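PDB 2ESR: methyltransferase from Streptococcus pyogenes, which probably transfers a methyl group from S-adenosylmethionine to a guanine base of 16S ribosomal RNA, as related RsmD-family enzymes do. Local coordinates for residues 20-25 and 133-138. Sequence-based numbering, arbitrary orientation.
Sequences GAIFNM and MVVCET
The backbone O of Ile-22 accepts a 2.9 Å hydrogen bond from N of Met-25 within helix 19-26, and the side chain of the same Ile-22 reaches across to Val-135 and Glu-137. The contact seats this N-terminal helix on strand 132-139 of a mixed sheet whose strand order, with antiparallel strand 162-169 inserted between 132-139 and 151-159, fits the Rossmann-like fold of class I methyltransferases. No hydrogen bond crosses between the segments; the evidence is of van der Waals contact, with 112 Å² buried in all and the closest CA atoms, those of Ile-22 and Val-135, 8.9 Å apart.

Two branches of Ile-22 divide the work. Its CG2 methyl, anti to the backbone N, lies 4.4 Å from CG1 of Val-135, a loose apolar meeting. The other branch, with CG1 beside the backbone N (chi1 -67°) and the chain stretched out to CD1 (chi2 177°), goes to Glu-137 instead. The glutamate's extended chain crosses the isoleucine at roughly a right angle.

Val-135 also packs on Leu-103 and Phe-105 of neighbouring strand 101-106, while Tyr-159 of strand 151-159 touches Ile-22, so the isoleucine rests on more than one strand. Val-134, Cys-136 and Thr-138 instead meet helix 111-124, which places the two helices on opposite faces of the sheet.

At the partly exposed end of the contact, the methyl stands above the carboxylate plane rather than within it: Ile-22 CD1 is 3.8 Å from OE2 of Glu-137, 4.1 Å from its CD and 4.3 Å from its OE1.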
ATOM      1  N   GLY A  20       1.572  23.131  -9.343  1.00 39.73           N
ATOM      2  CA  GLY A  20       0.427  24.015  -9.237  1.00 37.77           C
ATOM      3  C   GLY A  20      -0.409  23.971 -10.502  1.00 36.26           C
ATOM      4  O   GLY A  20      -1.637  23.898 -10.446  1.00 37.20           O
ATOM      5  N   ALA A  21       0.262  24.005 -11.649  1.00 35.27           N
ATOM      6  CA  ALA A  21      -0.411  23.970 -12.943  1.00 34.11           C
ATOM      7  C   ALA A  21      -1.131  22.640 -13.136  1.00 32.41           C
ATOM      8  O   ALA A  21      -2.302  22.601 -13.509  1.00 33.71           O
ATOM      9  CB  ALA A  21       0.599  24.176 -14.056  1.00 34.73           C
ATOM     10  N   ILE A  22      -0.419  21.547 -12.886  1.00 28.18           N
ATOM     11  CA  ILE A  22      -1.002  20.224 -13.033  1.00 26.09           C
ATOM     12  C   ILE A  22      -2.256  20.077 -12.178  1.00 24.01           C
ATOM     13  O   ILE A  22      -3.309  19.667 -12.662  1.00 21.81           O
ATOM     14  CB  ILE A  22       0.007  19.131 -12.627  1.00 27.90           C
ATOM     15  CG1 ILE A  22       1.171  19.115 -13.624  1.00 29.58           C
ATOM     16  CG2 ILE A  22      -0.689  17.776 -12.553  1.00 28.32           C
ATOM     17  CD1 ILE A  22       2.265  18.112 -13.287  1.00 29.02           C
ATOM     18  N   PHE A  23      -2.153  20.423 -10.903  1.00 24.02           N
ATOM     19  CA  PHE A  23      -3.300  20.262 -10.032  1.00 23.99           C
ATOM     20  C   PHE A  23      -4.450  21.210 -10.295  1.00 25.45           C
ATOM     21  O   PHE A  23      -5.572  20.944  -9.872  1.00 24.86           O
ATOM     22  CB  PHE A  23      -2.846  20.289  -8.573  1.00 25.04           C
ATOM     23  CG  PHE A  23      -2.208  19.000  -8.147  1.00 24.89           C
ATOM     24  CD1 PHE A  23      -2.997  17.886  -7.863  1.00 24.12           C
ATOM     25  CD2 PHE A  23      -0.824  18.866  -8.120  1.00 27.38           C
ATOM     26  CE1 PHE A  23      -2.423  16.659  -7.564  1.00 24.32           C
ATOM     27  CE2 PHE A  23      -0.233  17.637  -7.823  1.00 26.92           C
ATOM     28  CZ  PHE A  23      -1.040  16.528  -7.544  1.00 24.55           C
ATOM     29  N   ASN A  24      -4.186  22.302 -11.006  1.00 25.97           N
ATOM     30  CA  ASN A  24      -5.260  23.226 -11.346  1.00 28.97           C
ATOM     31  C   ASN A  24      -6.042  22.594 -12.489  1.00 28.18           C
ATOM     32  O   ASN A  24      -7.194  22.945 -12.747  1.00 29.65           O
ATOM     33  CB  ASN A  24      -4.707  24.588 -11.781  1.00 29.70           C
ATOM     34  CG  ASN A  24      -4.261  25.432 -10.609  1.00 34.09           C
ATOM     35  OD1 ASN A  24      -4.879  25.400  -9.543  1.00 34.90           O
ATOM     36  ND2 ASN A  24      -3.196  26.205 -10.799  1.00 36.10           N
HETATM   37  N   MSE A  25      -5.406  21.646 -13.163  1.00 27.76           N
HETATM   38  CA  MSE A  25      -6.033  20.943 -14.276  1.00 27.20           C
HETATM   39  C   MSE A  25      -6.966  19.846 -13.789  1.00 27.22           C
HETATM   40  O   MSE A  25      -8.068  19.673 -14.316  1.00 29.26           O
HETATM   41  CB  MSE A  25      -4.976  20.282 -15.159  1.00 28.69           C
HETATM   42  CG  MSE A  25      -4.099  21.206 -15.959  1.00 31.41           C
HETATM   43 SE   MSE A  25      -2.820  20.140 -16.951  1.00 35.68          SE
HETATM   44  CE  MSE A  25      -4.040  19.200 -18.118  1.00 29.73           C
HETATM   45  N   MSE A 133      -8.811   9.370 -13.254  1.00 17.42           N
HETATM   46  CA  MSE A 133      -8.088  10.344 -14.043  1.00 16.88           C
HETATM   47  C   MSE A 133      -6.677   9.755 -14.137  1.00 16.76           C
HETATM   48  O   MSE A 133      -6.034   9.502 -13.107  1.00 17.52           O
HETATM   49  CB  MSE A 133      -8.041  11.711 -13.356  1.00 18.20           C
HETATM   50  CG  MSE A 133      -9.326  12.496 -13.505  1.00 20.88           C
HETATM   51 SE   MSE A 133      -9.101  14.240 -12.735  1.00 28.20          SE
HETATM   52  CE  MSE A 133      -9.119  13.743 -10.893  1.00 26.11           C
ATOM     53  N   VAL A 134      -6.228   9.473 -15.357  1.00 16.65           N
ATOM     54  CA  VAL A 134      -4.877   8.958 -15.578  1.00 17.07           C
ATOM     55  C   VAL A 134      -4.096  10.141 -16.148  1.00 17.71           C
ATOM     56  O   VAL A 134      -4.304  10.567 -17.297  1.00 17.31           O
ATOM     57  CB  VAL A 134      -4.857   7.772 -16.567  1.00 16.40           C
ATOM     58  CG1 VAL A 134      -3.419   7.287 -16.765  1.00 21.10           C
ATOM     59  CG2 VAL A 134      -5.694   6.627 -16.011  1.00 18.35           C
ATOM     60  N   VAL A 135      -3.218  10.680 -15.313  1.00 16.86           N
ATOM     61  CA  VAL A 135      -2.419  11.849 -15.646  1.00 17.77           C
ATOM     62  C   VAL A 135      -1.032  11.481 -16.123  1.00 17.76           C
ATOM     63  O   VAL A 135      -0.242  10.882 -15.389  1.00 18.46           O
ATOM     64  CB  VAL A 135      -2.298  12.777 -14.416  1.00 16.95           C
ATOM     65  CG1 VAL A 135      -1.510  14.013 -14.770  1.00 18.28           C
ATOM     66  CG2 VAL A 135      -3.688  13.153 -13.919  1.00 18.85           C
ATOM     67  N   CYS A 136      -0.734  11.872 -17.355  1.00 18.36           N
ATOM     68  CA  CYS A 136       0.548  11.578 -17.965  1.00 20.00           C
ATOM     69  C   CYS A 136       1.370  12.834 -18.172  1.00 21.16           C
ATOM     70  O   CYS A 136       0.901  13.786 -18.783  1.00 22.12           O
ATOM     71  CB  CYS A 136       0.333  10.912 -19.321  1.00 20.89           C
ATOM     72  SG  CYS A 136      -0.767   9.483 -19.280  1.00 22.44           S
ATOM     73  N   GLU A 137       2.593  12.838 -17.656  1.00 22.31           N
ATOM     74  CA  GLU A 137       3.477  13.986 -17.849  1.00 24.12           C
ATOM     75  C   GLU A 137       4.594  13.478 -18.749  1.00 22.98           C
ATOM     76  O   GLU A 137       5.234  12.467 -18.447  1.00 24.58           O
ATOM     77  CB  GLU A 137       4.038  14.482 -16.512  1.00 27.40           C
ATOM     78  CG  GLU A 137       4.981  15.673 -16.664  1.00 33.86           C
ATOM     79  CD  GLU A 137       5.339  16.314 -15.336  1.00 37.65           C
ATOM     80  OE1 GLU A 137       5.558  15.568 -14.355  1.00 41.44           O
ATOM     81  OE2 GLU A 137       5.411  17.561 -15.277  1.00 39.87           O
ATOM     82  N   THR A 138       4.817  14.168 -19.861  1.00 20.53           N
ATOM     83  CA  THR A 138       5.836  13.759 -20.827  1.00 22.04           C
ATOM     84  C   THR A 138       6.508  14.978 -21.443  1.00 22.50           C
ATOM     85  O   THR A 138       6.174  16.111 -21.111  1.00 23.11           O
ATOM     86  CB  THR A 138       5.200  12.991 -21.991  1.00 23.41           C
ATOM     87  OG1 THR A 138       4.392  13.896 -22.760  1.00 23.96           O
ATOM     88  CG2 THR A 138       4.312  11.867 -21.472  1.00 25.02           C
TER